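Local coordinates for protein phosphoribosylglycinamide synthetase (Anaerococcus prevotii, PDB 4DIM) that probably acts as an ATP-dependent ligase of the ATP-grasp superfamily, binding ATP and a divalent metal such as manganese, at residues 79-84 / 277-282; 200-205 / 258-263; 205-210 / 245-250; 239-244 / 268-273. All coordinates share one frame; numbering follows the deposited sequence.

Interactions 2, 3 and 4 lie in one antiparallel sheet of the ATP-grasp region, the last two where helix 236-253 packs on it, whereas interaction 1 joins that region to a loop that follows the parallel N-terminal sheet. Interaction 2 is wholly buried: backbone bonds tie two neighbouring strands. Interaction 3 lays that helix on strand 206-219, mainly through branched apolar side chains, with the stem of a lysine at the rim. Interaction 4 uses an earlier turn of the helix against edge strand 270-277 and mixes a valine contact with a lysine bond near the surface. In interaction 1, only partly buried, an arginine-aspartate pair dominates; T277 there also meets N261 from interaction 2.

Interaction 1: residues 79-84 / 277-282; sequences CLDTGI and TGRVGA
The guanidinium of R279 lies between the two segments, with CG2 of T277 over one face and the backbone N of L80 over the other, 3.4 Å above its plane; both are offset toward the rim. At the edge, near the plane, stands CG of D81. Carboxylate and guanidinium are turned 63° apart, so this is not a flat, side-by-side pairing. NE of R279 donates to OD1 of D81 over 3.0 Å in a salt bridge, reaching that oxygen from above the carboxylate plane, while NH1 adds only weak bonds to the two carboxylate oxygens. OG1 of T277 donates to the same OD1 over 2.6 Å, coming in on its syn side. R279 starts in the congested setting between its own N and carbonyl carbon (chi1 51°) and bends at chi2, 84°, which folds the chain across L80; its CG meets CD1 of I84 at 3.9 Å. NH2 turns back to V280 O at 3.1 Å, and C79 N makes a weak bond to that same carbonyl. Beyond it, C79 CB packs on A282 CB at 4.0 Å. Cutting this arginine back to an alanine is likely to leave D81 without this countercharge and V280 O without the NH2 bond, and to open a gap beside the L80 backbone. The contact joins the loop before helix 84-94, on the N-terminal parallel-sheet side, to the loop leaving strand 270-277. With OD1 of D81 gripped by two donors, its negative charge is likely to be stabilised by the arginine at this junction.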
loop_
_atom_site.group_PDB
_atom_site.type_symbol
_atom_site.label_atom_id
_atom_site.label_comp_id
_atom_site.label_asym_id
_atom_site.label_seq_id
_atom_site.Cartn_x
_atom_site.Cartn_y
_atom_site.Cartn_z
ATOM N N CYS A 79 6.354 0.822 -0.275
ATOM C CA CYS A 79 5.539 0.918 0.924
ATOM C C CYS A 79 4.903 2.284 1.193
ATOM O O CYS A 79 4.154 2.377 2.159
ATOM C CB CYS A 79 6.356 0.436 2.121
ATOM S SG CYS A 79 6.875 -1.317 1.983
ATOM N N LEU A 80 5.101 3.313 0.336
ATOM C CA LEU A 80 4.516 4.656 0.557
ATOM C C LEU A 80 4.383 5.427 -0.778
ATOM O O LEU A 80 5.200 5.236 -1.688
ATOM C CB LEU A 80 5.426 5.429 1.549
ATOM C CG LEU A 80 4.771 6.158 2.757
ATOM C CD1 LEU A 80 3.869 5.239 3.628
ATOM C CD2 LEU A 80 5.854 6.729 3.679
ATOM N N ASP A 81 3.384 6.323 -0.871
ATOM C CA ASP A 81 3.148 7.134 -2.080
ATOM C C ASP A 81 3.917 8.436 -2.100
ATOM O O ASP A 81 3.857 9.104 -3.124
ATOM C CB ASP A 81 1.645 7.486 -2.235
ATOM C CG ASP A 81 0.752 6.318 -2.587
ATOM O OD1 ASP A 81 1.209 5.428 -3.344
ATOM O OD2 ASP A 81 -0.372 6.237 -2.029
ATOM N N THR A 82 4.579 8.836 -0.993
ATOM C CA THR A 82 5.313 10.097 -0.855
ATOM C C THR A 82 6.150 10.421 -2.108
ATOM O O THR A 82 5.907 11.464 -2.709
ATOM C CB THR A 82 6.199 10.086 0.399
ATOM O OG1 THR A 82 5.453 9.554 1.504
ATOM C CG2 THR A 82 6.701 11.477 0.763
ATOM N N GLY A 83 6.972 9.477 -2.566
ATOM C CA GLY A 83 7.827 9.658 -3.736
ATOM C C GLY A 83 7.506 8.856 -4.980
ATOM O O GLY A 83 8.411 8.555 -5.764
ATOM N N ILE A 84 6.221 8.597 -5.227
ATOM C CA ILE A 84 5.774 7.754 -6.331
ATOM C C ILE A 84 5.738 8.519 -7.639
ATOM O O ILE A 84 6.037 7.962 -8.693
ATOM C CB ILE A 84 4.396 7.089 -6.003
ATOM C CG1 ILE A 84 4.085 5.913 -6.970
ATOM C CG2 ILE A 84 3.216 8.114 -6.028
ATOM C CD1 ILE A 84 5.201 4.938 -7.169
ATOM N N THR A 277 -2.135 1.953 -6.608
ATOM C CA THR A 277 -0.865 2.691 -6.724
ATOM C C THR A 277 0.224 1.757 -7.324
ATOM O O THR A 277 0.225 0.578 -7.045
ATOM C CB THR A 277 -0.502 3.336 -5.379
ATOM O OG1 THR A 277 0.824 3.831 -5.391
ATOM C CG2 THR A 277 -0.632 2.427 -4.232
ATOM N N GLY A 278 1.136 2.295 -8.132
ATOM C CA GLY A 278 2.220 1.527 -8.738
ATOM C C GLY A 278 3.431 1.307 -7.851
ATOM O O GLY A 278 4.561 1.512 -8.282
ATOM N N ARG A 279 3.212 0.872 -6.606
ATOM C CA ARG A 279 4.264 0.448 -5.695
ATOM C C ARG A 279 3.694 -0.642 -4.709
ATOM O O ARG A 279 2.480 -0.850 -4.584
ATOM C CB ARG A 279 4.940 1.618 -4.972
ATOM C CG ARG A 279 4.030 2.617 -4.284
ATOM C CD ARG A 279 3.631 2.154 -2.919
ATOM N NE ARG A 279 2.509 2.930 -2.386
ATOM C CZ ARG A 279 1.785 2.581 -1.324
ATOM N NH1 ARG A 279 0.789 3.343 -0.914
ATOM N NH2 ARG A 279 2.046 1.464 -0.673
ATOM N N VAL A 280 4.604 -1.359 -4.078
ATOM C CA VAL A 280 4.255 -2.412 -3.151
ATOM C C VAL A 280 3.613 -1.848 -1.904
ATOM O O VAL A 280 4.018 -0.819 -1.417
ATOM C CB VAL A 280 5.504 -3.264 -2.800
ATOM C CG1 VAL A 280 6.492 -2.489 -1.917
ATOM C CG2 VAL A 280 5.097 -4.578 -2.152
ATOM N N GLY A 281 2.678 -2.589 -1.338
ATOM C CA GLY A 281 1.981 -2.174 -0.132
ATOM C C GLY A 281 2.831 -2.195 1.106
ATOM O O GLY A 281 3.901 -2.785 1.121
ATOM N N ALA A 282 2.377 -1.509 2.153
ATOM C CA ALA A 282 3.132 -1.440 3.407
ATOM C C ALA A 282 2.677 -2.517 4.336
ATOM O O ALA A 282 1.949 -3.396 3.920
ATOM C CB ALA A 282 2.935 -0.084 4.050
#

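Interaction 2: residues 200-205 / 258-263; sequences AFVYKN and CAVNVD
V202 sits beside C258, and its side chain can be traced outward from the backbone. CB comes only to 4.2 Å from C258 O. Next is CG1, held between the valine's own backbone N and carbonyl carbon (chi1 55°), a torsion that swings it across to the neighbouring strand. There it lies 3.4 Å from C258 O and 3.7 Å from C258 SG, and it also reaches CG2 of V260, two residues further along that strand. Below the side chains the backbones are laced together: V202 and C258 form one antiparallel hydrogen-bonded pair, with V202 N to C258 O at 3.0 Å and C258 N to V202 O at 3.1 Å, and A200 and V260 form the next, where V260 N meets A200 O at 2.8 Å. These are adjacent strands, 194-203 and 258-267, inside the large antiparallel sheet of the ATP-grasp fold, and their short segments run 148° to one another. A200, V202, C258 and V260 point to one face, where CB of A200 meets CB of V260 at 4.2 Å and V246 of helix 236-253 comes down on A200. F201 and A259 make the non-hydrogen-bonded pair between them and point to the other face. F201 carries its ring anti to the backbone N, and CD1 approaches A259 CB at 4.0 Å, with A259 CA set obliquely to the ring. Helix 297-305 lies over this second face, bringing M300 and M304 onto the F201 ring and Y297 onto A259.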
loop_
_atom_site.group_PDB
_atom_site.type_symbol
_atom_site.label_atom_id
_atom_site.label_comp_id
_atom_site.label_asym_id
_atom_site.label_seq_id
_atom_site.Cartn_x
_atom_site.Cartn_y
_atom_site.Cartn_z
ATOM N N ALA A 200 -0.113 -7.002 -6.743
ATOM C CA ALA A 200 0.118 -7.466 -8.090
ATOM C C ALA A 200 1.474 -6.985 -8.535
ATOM O O ALA A 200 2.160 -6.275 -7.805
ATOM C CB ALA A 200 -0.986 -7.025 -9.041
ATOM N N PHE A 201 1.913 -7.486 -9.660
ATOM C CA PHE A 201 3.217 -7.132 -10.182
ATOM C C PHE A 201 3.100 -7.160 -11.688
ATOM O O PHE A 201 2.616 -8.156 -12.219
ATOM C CB PHE A 201 4.260 -8.129 -9.659
ATOM C CG PHE A 201 5.691 -7.762 -9.926
ATOM C CD1 PHE A 201 6.463 -7.151 -8.948
ATOM C CD2 PHE A 201 6.298 -8.113 -11.118
ATOM C CE1 PHE A 201 7.806 -6.874 -9.173
ATOM C CE2 PHE A 201 7.630 -7.804 -11.351
ATOM C CZ PHE A 201 8.378 -7.209 -10.367
ATOM N N VAL A 202 3.463 -6.057 -12.357
ATOM C CA VAL A 202 3.412 -5.957 -13.813
ATOM C C VAL A 202 4.867 -5.763 -14.393
ATOM O O VAL A 202 5.619 -4.934 -13.929
ATOM C CB VAL A 202 2.381 -4.887 -14.291
ATOM C CG1 VAL A 202 2.629 -3.516 -13.693
ATOM C CG2 VAL A 202 2.307 -4.820 -15.817
ATOM N N TYR A 203 5.243 -6.572 -15.391
ATOM C CA TYR A 203 6.575 -6.509 -16.046
ATOM C C TYR A 203 6.440 -6.723 -17.542
ATOM O O TYR A 203 5.967 -7.777 -17.966
ATOM C CB TYR A 203 7.485 -7.587 -15.453
ATOM C CG TYR A 203 8.803 -7.754 -16.170
ATOM C CD1 TYR A 203 9.747 -6.739 -16.169
ATOM C CD2 TYR A 203 9.160 -8.972 -16.743
ATOM C CE1 TYR A 203 10.994 -6.912 -16.766
ATOM C CE2 TYR A 203 10.411 -9.163 -17.320
ATOM C CZ TYR A 203 11.315 -8.121 -17.354
ATOM O OH TYR A 203 12.566 -8.288 -17.885
ATOM N N LYS A 204 6.850 -5.742 -18.339
ATOM C CA LYS A 204 6.748 -5.787 -19.804
ATOM C C LYS A 204 5.291 -6.066 -20.214
ATOM O O LYS A 204 5.015 -6.867 -21.107
ATOM C CB LYS A 204 7.718 -6.810 -20.412
ATOM C CG LYS A 204 9.179 -6.481 -20.165
ATOM C CD LYS A 204 10.058 -7.631 -20.652
ATOM C CE LYS A 204 11.516 -7.257 -20.792
ATOM N NZ LYS A 204 11.808 -6.698 -22.133
ATOM N N ASN A 205 4.368 -5.435 -19.485
ATOM C CA ASN A 205 2.920 -5.437 -19.678
ATOM C C ASN A 205 2.235 -6.802 -19.372
ATOM O O ASN A 205 1.033 -6.928 -19.605
ATOM C CB ASN A 205 2.569 -4.902 -21.081
ATOM C CG ASN A 205 2.861 -3.404 -21.193
ATOM O OD1 ASN A 205 2.538 -2.607 -20.295
ATOM N ND2 ASN A 205 3.497 -2.969 -22.272
ATOM N N CYS A 258 6.352 -2.247 -12.463
ATOM C CA CYS A 258 6.128 -1.850 -11.097
ATOM C C CYS A 258 5.359 -2.898 -10.371
ATOM O O CYS A 258 4.616 -3.669 -10.973
ATOM C CB CYS A 258 5.393 -0.509 -11.034
ATOM S SG CYS A 258 3.720 -0.525 -11.740
ATOM N N ALA A 259 5.529 -2.890 -9.029
ATOM C CA ALA A 259 4.727 -3.689 -8.103
ATOM C C ALA A 259 3.493 -2.845 -7.880
ATOM O O ALA A 259 3.575 -1.630 -8.026
ATOM C CB ALA A 259 5.503 -3.940 -6.819
ATOM N N VAL A 260 2.365 -3.442 -7.639
ATOM C CA VAL A 260 1.087 -2.721 -7.488
ATOM C C VAL A 260 0.382 -3.101 -6.195
ATOM O O VAL A 260 0.400 -4.251 -5.747
ATOM C CB VAL A 260 0.173 -3.032 -8.717
ATOM C CG1 VAL A 260 -1.216 -2.393 -8.589
ATOM C CG2 VAL A 260 0.863 -2.629 -10.034
ATOM N N ASN A 261 -0.255 -2.105 -5.622
ATOM C CA ASN A 261 -0.994 -2.169 -4.372
ATOM C C ASN A 261 -2.379 -1.661 -4.626
ATOM O O ASN A 261 -2.501 -0.592 -5.192
ATOM C CB ASN A 261 -0.297 -1.312 -3.308
ATOM C CG ASN A 261 -1.022 -1.325 -1.988
ATOM O OD1 ASN A 261 -1.075 -2.341 -1.308
ATOM N ND2 ASN A 261 -1.743 -0.283 -1.688
ATOM N N VAL A 262 -3.391 -2.449 -4.281
ATOM C CA VAL A 262 -4.804 -2.192 -4.523
ATOM C C VAL A 262 -5.690 -2.349 -3.248
ATOM O O VAL A 262 -5.466 -3.240 -2.403
ATOM C CB VAL A 262 -5.353 -3.143 -5.621
ATOM C CG1 VAL A 262 -6.613 -2.566 -6.243
ATOM C CG2 VAL A 262 -4.296 -3.413 -6.693
ATOM N N ASP A 263 -6.706 -1.453 -3.152
ATOM C CA ASP A 263 -7.742 -1.447 -2.120
ATOM C C ASP A 263 -9.017 -1.791 -2.839
ATOM O O ASP A 263 -9.437 -1.062 -3.744
ATOM C CB ASP A 263 -7.866 -0.083 -1.390
ATOM C CG ASP A 263 -6.627 0.439 -0.681
ATOM O OD1 ASP A 263 -5.851 -0.388 -0.142
ATOM O OD2 ASP A 263 -6.501 1.681 -0.550
#

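Interaction 3: residues 205-210 / 245-250; sequences NDVLFV and EVKKAI
V210 meets V246 and V207 meets I250 head-on, and these two pairs form the close-packed part of the contact. The two branches of V210 face the two of V246, CG1 against CG2 and CG2 against CG1, each at 3.8 Å. Both valines place CG1 anti to the backbone N, and it is this shared setting that presents a pair of methyls from each side. One helical turn on, V207 and I250 reach toward each other tip to tip just as closely, with V207 CG2 at 3.7 Å from I250 CD1. No hydrogen bond crosses the interface; its grip is apolar. Strand 206-219 lies here in the antiparallel sheet of the ATP-grasp fold and helix 236-253 lies across it, the short axes 9.4 Å apart at closest and their directions 138° apart. V246 also rests on A200 of the adjacent strand, and A249 faces strand 270-277, so this helix spans several strands. The looser side belongs to K247, which is exposed. Its aliphatic stem runs slantwise past V207, with CG 4.0 Å from V207 CG1, and then bends at the last torsion (chi4 81°). That bend brings NZ back no closer than 4.3 Å to V210 CG2, a distant approach beside the closely fitted pairs.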
loop_
_atom_site.group_PDB
_atom_site.type_symbol
_atom_site.label_atom_id
_atom_site.label_comp_id
_atom_site.label_asym_id
_atom_site.label_seq_id
_atom_site.Cartn_x
_atom_site.Cartn_y
_atom_site.Cartn_z
ATOM N N ASN A 205 4.368 -5.435 -19.485
ATOM C CA ASN A 205 2.920 -5.437 -19.678
ATOM C C ASN A 205 2.235 -6.802 -19.372
ATOM O O ASN A 205 1.033 -6.928 -19.605
ATOM C CB ASN A 205 2.569 -4.902 -21.081
ATOM C CG ASN A 205 2.861 -3.404 -21.193
ATOM O OD1 ASN A 205 2.538 -2.607 -20.295
ATOM N ND2 ASN A 205 3.497 -2.969 -22.272
ATOM N N ASP A 206 2.943 -7.743 -18.713
ATOM C CA ASP A 206 2.382 -9.011 -18.292
ATOM C C ASP A 206 2.230 -8.964 -16.754
ATOM O O ASP A 206 3.187 -8.737 -16.003
ATOM C CB ASP A 206 3.251 -10.203 -18.778
ATOM C CG ASP A 206 3.241 -10.429 -20.313
ATOM O OD1 ASP A 206 2.122 -10.489 -20.913
ATOM O OD2 ASP A 206 4.347 -10.592 -20.909
ATOM N N VAL A 207 1.000 -9.157 -16.296
ATOM C CA VAL A 207 0.680 -9.182 -14.880
ATOM C C VAL A 207 0.996 -10.600 -14.404
ATOM O O VAL A 207 0.320 -11.575 -14.778
ATOM C CB VAL A 207 -0.779 -8.759 -14.626
ATOM C CG1 VAL A 207 -1.149 -8.899 -13.147
ATOM C CG2 VAL A 207 -0.998 -7.334 -15.110
ATOM N N LEU A 208 2.067 -10.712 -13.625
ATOM C CA LEU A 208 2.550 -11.989 -13.103
ATOM C C LEU A 208 1.549 -12.628 -12.169
ATOM O O LEU A 208 1.357 -13.848 -12.187
ATOM C CB LEU A 208 3.858 -11.756 -12.350
ATOM C CG LEU A 208 4.980 -11.105 -13.186
ATOM C CD1 LEU A 208 6.289 -11.168 -12.462
ATOM C CD2 LEU A 208 5.097 -11.733 -14.576
ATOM N N PHE A 209 0.946 -11.820 -11.324
ATOM C CA PHE A 209 -0.044 -12.329 -10.396
ATOM C C PHE A 209 -0.949 -11.228 -9.852
ATOM O O PHE A 209 -0.701 -10.046 -10.026
ATOM C CB PHE A 209 0.660 -13.046 -9.214
ATOM C CG PHE A 209 1.476 -12.126 -8.343
ATOM C CD1 PHE A 209 0.886 -11.405 -7.326
ATOM C CD2 PHE A 209 2.839 -11.999 -8.531
ATOM C CE1 PHE A 209 1.635 -10.553 -6.541
ATOM C CE2 PHE A 209 3.576 -11.120 -7.765
ATOM C CZ PHE A 209 2.970 -10.414 -6.767
ATOM N N VAL A 210 -2.007 -11.653 -9.201
ATOM C CA VAL A 210 -2.899 -10.832 -8.407
ATOM C C VAL A 210 -3.134 -11.667 -7.150
ATOM O O VAL A 210 -3.606 -12.807 -7.230
ATOM C CB VAL A 210 -4.195 -10.349 -9.086
ATOM C CG1 VAL A 210 -4.915 -9.353 -8.194
ATOM C CG2 VAL A 210 -3.890 -9.703 -10.429
ATOM N N GLU A 245 -10.469 -7.610 -12.412
ATOM C CA GLU A 245 -10.534 -6.147 -12.309
ATOM C C GLU A 245 -9.155 -5.539 -12.165
ATOM O O GLU A 245 -8.918 -4.480 -12.738
ATOM C CB GLU A 245 -11.418 -5.680 -11.142
ATOM C CG GLU A 245 -12.897 -5.983 -11.246
ATOM C CD GLU A 245 -13.559 -5.747 -12.592
ATOM O OE1 GLU A 245 -13.757 -4.565 -12.940
ATOM O OE2 GLU A 245 -13.919 -6.733 -13.278
ATOM N N VAL A 246 -8.249 -6.173 -11.399
ATOM C CA VAL A 246 -6.915 -5.610 -11.245
ATOM C C VAL A 246 -6.194 -5.590 -12.606
ATOM O O VAL A 246 -5.629 -4.571 -12.965
ATOM C CB VAL A 246 -6.113 -6.370 -10.166
ATOM C CG1 VAL A 246 -4.626 -6.020 -10.219
ATOM C CG2 VAL A 246 -6.696 -6.103 -8.774
ATOM N N LYS A 247 -6.234 -6.694 -13.373
ATOM C CA LYS A 247 -5.605 -6.729 -14.716
ATOM C C LYS A 247 -6.195 -5.647 -15.646
ATOM O O LYS A 247 -5.444 -5.002 -16.391
ATOM C CB LYS A 247 -5.753 -8.107 -15.362
ATOM C CG LYS A 247 -4.777 -9.147 -14.806
ATOM C CD LYS A 247 -4.920 -10.522 -15.541
ATOM C CE LYS A 247 -4.062 -11.636 -14.963
ATOM N NZ LYS A 247 -4.673 -12.263 -13.740
ATOM N N LYS A 248 -7.527 -5.440 -15.579
ATOM C CA LYS A 248 -8.188 -4.407 -16.355
ATOM C C LYS A 248 -7.724 -3.012 -15.954
ATOM O O LYS A 248 -7.507 -2.160 -16.820
ATOM C CB LYS A 248 -9.707 -4.488 -16.182
ATOM C CG LYS A 248 -10.371 -5.544 -16.985
ATOM C CD LYS A 248 -11.759 -5.860 -16.493
ATOM C CE LYS A 248 -12.719 -4.751 -16.733
ATOM N NZ LYS A 248 -14.087 -5.128 -16.331
ATOM N N ALA A 249 -7.624 -2.761 -14.640
ATOM C CA ALA A 249 -7.219 -1.464 -14.060
ATOM C C ALA A 249 -5.798 -1.125 -14.386
ATOM O O ALA A 249 -5.473 0.019 -14.678
ATOM C CB ALA A 249 -7.365 -1.519 -12.577
ATOM N N ILE A 250 -4.934 -2.113 -14.287
ATOM C CA ILE A 250 -3.528 -1.937 -14.611
ATOM C C ILE A 250 -3.408 -1.402 -16.003
ATOM O O ILE A 250 -2.674 -0.440 -16.225
ATOM C CB ILE A 250 -2.761 -3.275 -14.426
ATOM C CG1 ILE A 250 -2.495 -3.504 -12.902
ATOM C CG2 ILE A 250 -1.461 -3.278 -15.215
ATOM C CD1 ILE A 250 -2.213 -4.894 -12.541
#

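Interaction 4: residues 239-244 / 268-273; sequences IEKTKT and DNEVYI
K241 reaches from its helix to the turn ahead of strand 270-277, and its conformation makes that span possible. CG lies anti to the carbonyl carbon (chi1 -86°), and beyond it the chain is fully extended, carrying the ammonium out to the carbonyl of N269. NZ donates to N269 O over 2.7 Å, tilted 21° from the carbonyl plane, while CE runs past the same oxygen at 3.3 Å. E270 starts away from the helix but bends at chi2 (-54°), and its carboxylate returns across the lysine at about a right angle; OE2 is 3.9 Å from NZ, a long salt bridge. D237 of the same helix gives NZ a second carboxylate partner, so the positive charge is probably well compensated. A methionine in place of K241 would probably leave N269 O without its donor and both carboxylates short of a countercharge. Nearer the helix axis the chemistry turns apolar. V271 sets CG2 between its own N and carbonyl carbon, and this methyl sits 3.6 Å from K241 O and 4.1 Å from K241 CB. Its CG1 lies 4.0 Å from T242 OG1, with the two side chains crossing at about a right angle; the threonine hydroxyl itself bonds back to I238 O. D268 and N269 lie in the turn between strands 258-267 and 270-277, both with positive phi. Helix 236-253 thus lies over a beta hairpin at the rim of an antiparallel sheet, a helix-on-sheet layering that belongs to the ATP-grasp fold.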
loop_
_atom_site.group_PDB
_atom_site.type_symbol
_atom_site.label_atom_id
_atom_site.label_comp_id
_atom_site.label_asym_id
_atom_site.label_seq_id
_atom_site.Cartn_x
_atom_site.Cartn_y
_atom_site.Cartn_z
ATOM N N ILE A 239 -11.933 -14.430 -5.878
ATOM C CA ILE A 239 -10.485 -14.367 -6.138
ATOM C C ILE A 239 -10.252 -14.078 -7.648
ATOM O O ILE A 239 -9.400 -13.278 -7.989
ATOM C CB ILE A 239 -9.772 -15.683 -5.680
ATOM C CG1 ILE A 239 -9.909 -15.938 -4.162
ATOM C CG2 ILE A 239 -8.304 -15.727 -6.121
ATOM C CD1 ILE A 239 -9.098 -15.009 -3.206
ATOM N N GLU A 240 -11.004 -14.737 -8.522
ATOM C CA GLU A 240 -10.886 -14.575 -9.978
ATOM C C GLU A 240 -11.460 -13.278 -10.461
ATOM O O GLU A 240 -10.939 -12.705 -11.412
ATOM C CB GLU A 240 -11.575 -15.722 -10.696
ATOM C CG GLU A 240 -10.912 -17.071 -10.459
ATOM C CD GLU A 240 -9.399 -17.169 -10.631
ATOM O OE1 GLU A 240 -8.893 -16.868 -11.741
ATOM O OE2 GLU A 240 -8.723 -17.575 -9.653
ATOM N N LYS A 241 -12.547 -12.819 -9.829
ATOM C CA LYS A 241 -13.125 -11.515 -10.128
ATOM C C LYS A 241 -12.123 -10.382 -9.798
ATOM O O LYS A 241 -12.106 -9.390 -10.502
ATOM C CB LYS A 241 -14.431 -11.327 -9.360
ATOM C CG LYS A 241 -15.639 -11.901 -10.069
ATOM C CD LYS A 241 -16.870 -11.902 -9.163
ATOM C CE LYS A 241 -18.073 -12.572 -9.799
ATOM N NZ LYS A 241 -19.063 -12.968 -8.777
ATOM N N THR A 242 -11.296 -10.552 -8.760
ATOM C CA THR A 242 -10.269 -9.594 -8.330
ATOM C C THR A 242 -9.122 -9.575 -9.367
ATOM O O THR A 242 -8.659 -8.498 -9.778
ATOM C CB THR A 242 -9.789 -9.959 -6.888
ATOM O OG1 THR A 242 -10.879 -9.770 -5.995
ATOM C CG2 THR A 242 -8.653 -9.116 -6.394
ATOM N N LYS A 243 -8.687 -10.758 -9.794
ATOM C CA LYS A 243 -7.675 -10.922 -10.836
ATOM C C LYS A 243 -8.125 -10.223 -12.119
ATOM O O LYS A 243 -7.334 -9.548 -12.775
ATOM C CB LYS A 243 -7.411 -12.434 -11.126
ATOM C CG LYS A 243 -6.536 -13.137 -10.069
ATOM C CD LYS A 243 -6.445 -14.639 -10.166
ATOM C CE LYS A 243 -5.645 -15.196 -9.000
ATOM N NZ LYS A 243 -5.493 -16.687 -9.068
ATOM N N THR A 244 -9.416 -10.335 -12.431
ATOM C CA THR A 244 -9.970 -9.717 -13.606
ATOM C C THR A 244 -9.941 -8.199 -13.510
ATOM O O THR A 244 -9.495 -7.560 -14.469
ATOM C CB THR A 244 -11.391 -10.213 -13.852
ATOM O OG1 THR A 244 -11.320 -11.588 -14.265
ATOM C CG2 THR A 244 -12.120 -9.386 -14.921
ATOM N N ASP A 268 -22.152 -7.770 -2.951
ATOM C CA ASP A 268 -23.086 -8.616 -3.712
ATOM C C ASP A 268 -22.375 -9.436 -4.813
ATOM O O ASP A 268 -22.790 -9.424 -5.980
ATOM C CB ASP A 268 -24.210 -7.752 -4.327
ATOM C CG ASP A 268 -24.965 -6.896 -3.307
ATOM O OD1 ASP A 268 -25.047 -7.313 -2.117
ATOM O OD2 ASP A 268 -25.501 -5.813 -3.702
ATOM N N ASN A 269 -21.325 -10.162 -4.416
ATOM C CA ASN A 269 -20.520 -10.979 -5.316
ATOM C C ASN A 269 -19.951 -10.176 -6.519
ATOM O O ASN A 269 -19.782 -10.692 -7.618
ATOM C CB ASN A 269 -21.301 -12.237 -5.774
ATOM C CG ASN A 269 -21.424 -13.208 -4.632
ATOM O OD1 ASN A 269 -20.421 -13.555 -3.983
ATOM N ND2 ASN A 269 -22.650 -13.592 -4.283
ATOM N N GLU A 270 -19.560 -8.948 -6.263
ATOM C CA GLU A 270 -18.908 -8.113 -7.254
ATOM C C GLU A 270 -17.910 -7.324 -6.526
ATOM O O GLU A 270 -18.150 -6.966 -5.368
ATOM C CB GLU A 270 -19.889 -7.234 -8.038
ATOM C CG GLU A 270 -20.611 -7.984 -9.160
ATOM C CD GLU A 270 -19.741 -8.721 -10.165
ATOM O OE1 GLU A 270 -18.579 -8.298 -10.383
ATOM O OE2 GLU A 270 -20.215 -9.749 -10.704
ATOM N N VAL A 271 -16.750 -7.119 -7.162
ATOM C CA VAL A 271 -15.634 -6.439 -6.515
ATOM C C VAL A 271 -15.386 -5.150 -7.224
ATOM O O VAL A 271 -15.603 -5.042 -8.416
ATOM C CB VAL A 271 -14.371 -7.327 -6.429
ATOM C CG1 VAL A 271 -14.694 -8.631 -5.722
ATOM C CG2 VAL A 271 -13.768 -7.604 -7.812
ATOM N N TYR A 272 -14.947 -4.163 -6.468
ATOM C CA TYR A 272 -14.692 -2.804 -6.947
ATOM C C TYR A 272 -13.353 -2.320 -6.452
ATOM O O TYR A 272 -12.996 -2.600 -5.302
ATOM C CB TYR A 272 -15.795 -1.853 -6.442
ATOM C CG TYR A 272 -17.185 -2.287 -6.838
ATOM C CD1 TYR A 272 -17.821 -1.732 -7.943
ATOM C CD2 TYR A 272 -17.894 -3.203 -6.072
ATOM C CE1 TYR A 272 -19.092 -2.145 -8.325
ATOM C CE2 TYR A 272 -19.171 -3.613 -6.435
ATOM C CZ TYR A 272 -19.757 -3.107 -7.584
ATOM O OH TYR A 272 -21.027 -3.508 -7.978
ATOM N N ILE A 273 -12.647 -1.530 -7.294
ATOM C CA ILE A 273 -11.356 -0.950 -6.950
ATOM C C ILE A 273 -11.587 0.386 -6.359
ATOM O O ILE A 273 -12.099 1.267 -7.046
ATOM C CB ILE A 273 -10.455 -0.839 -8.200
ATOM C CG1 ILE A 273 -10.172 -2.238 -8.775
ATOM C CG2 ILE A 273 -9.142 -0.057 -7.874
ATOM C CD1 ILE A 273 -9.408 -2.270 -9.851
#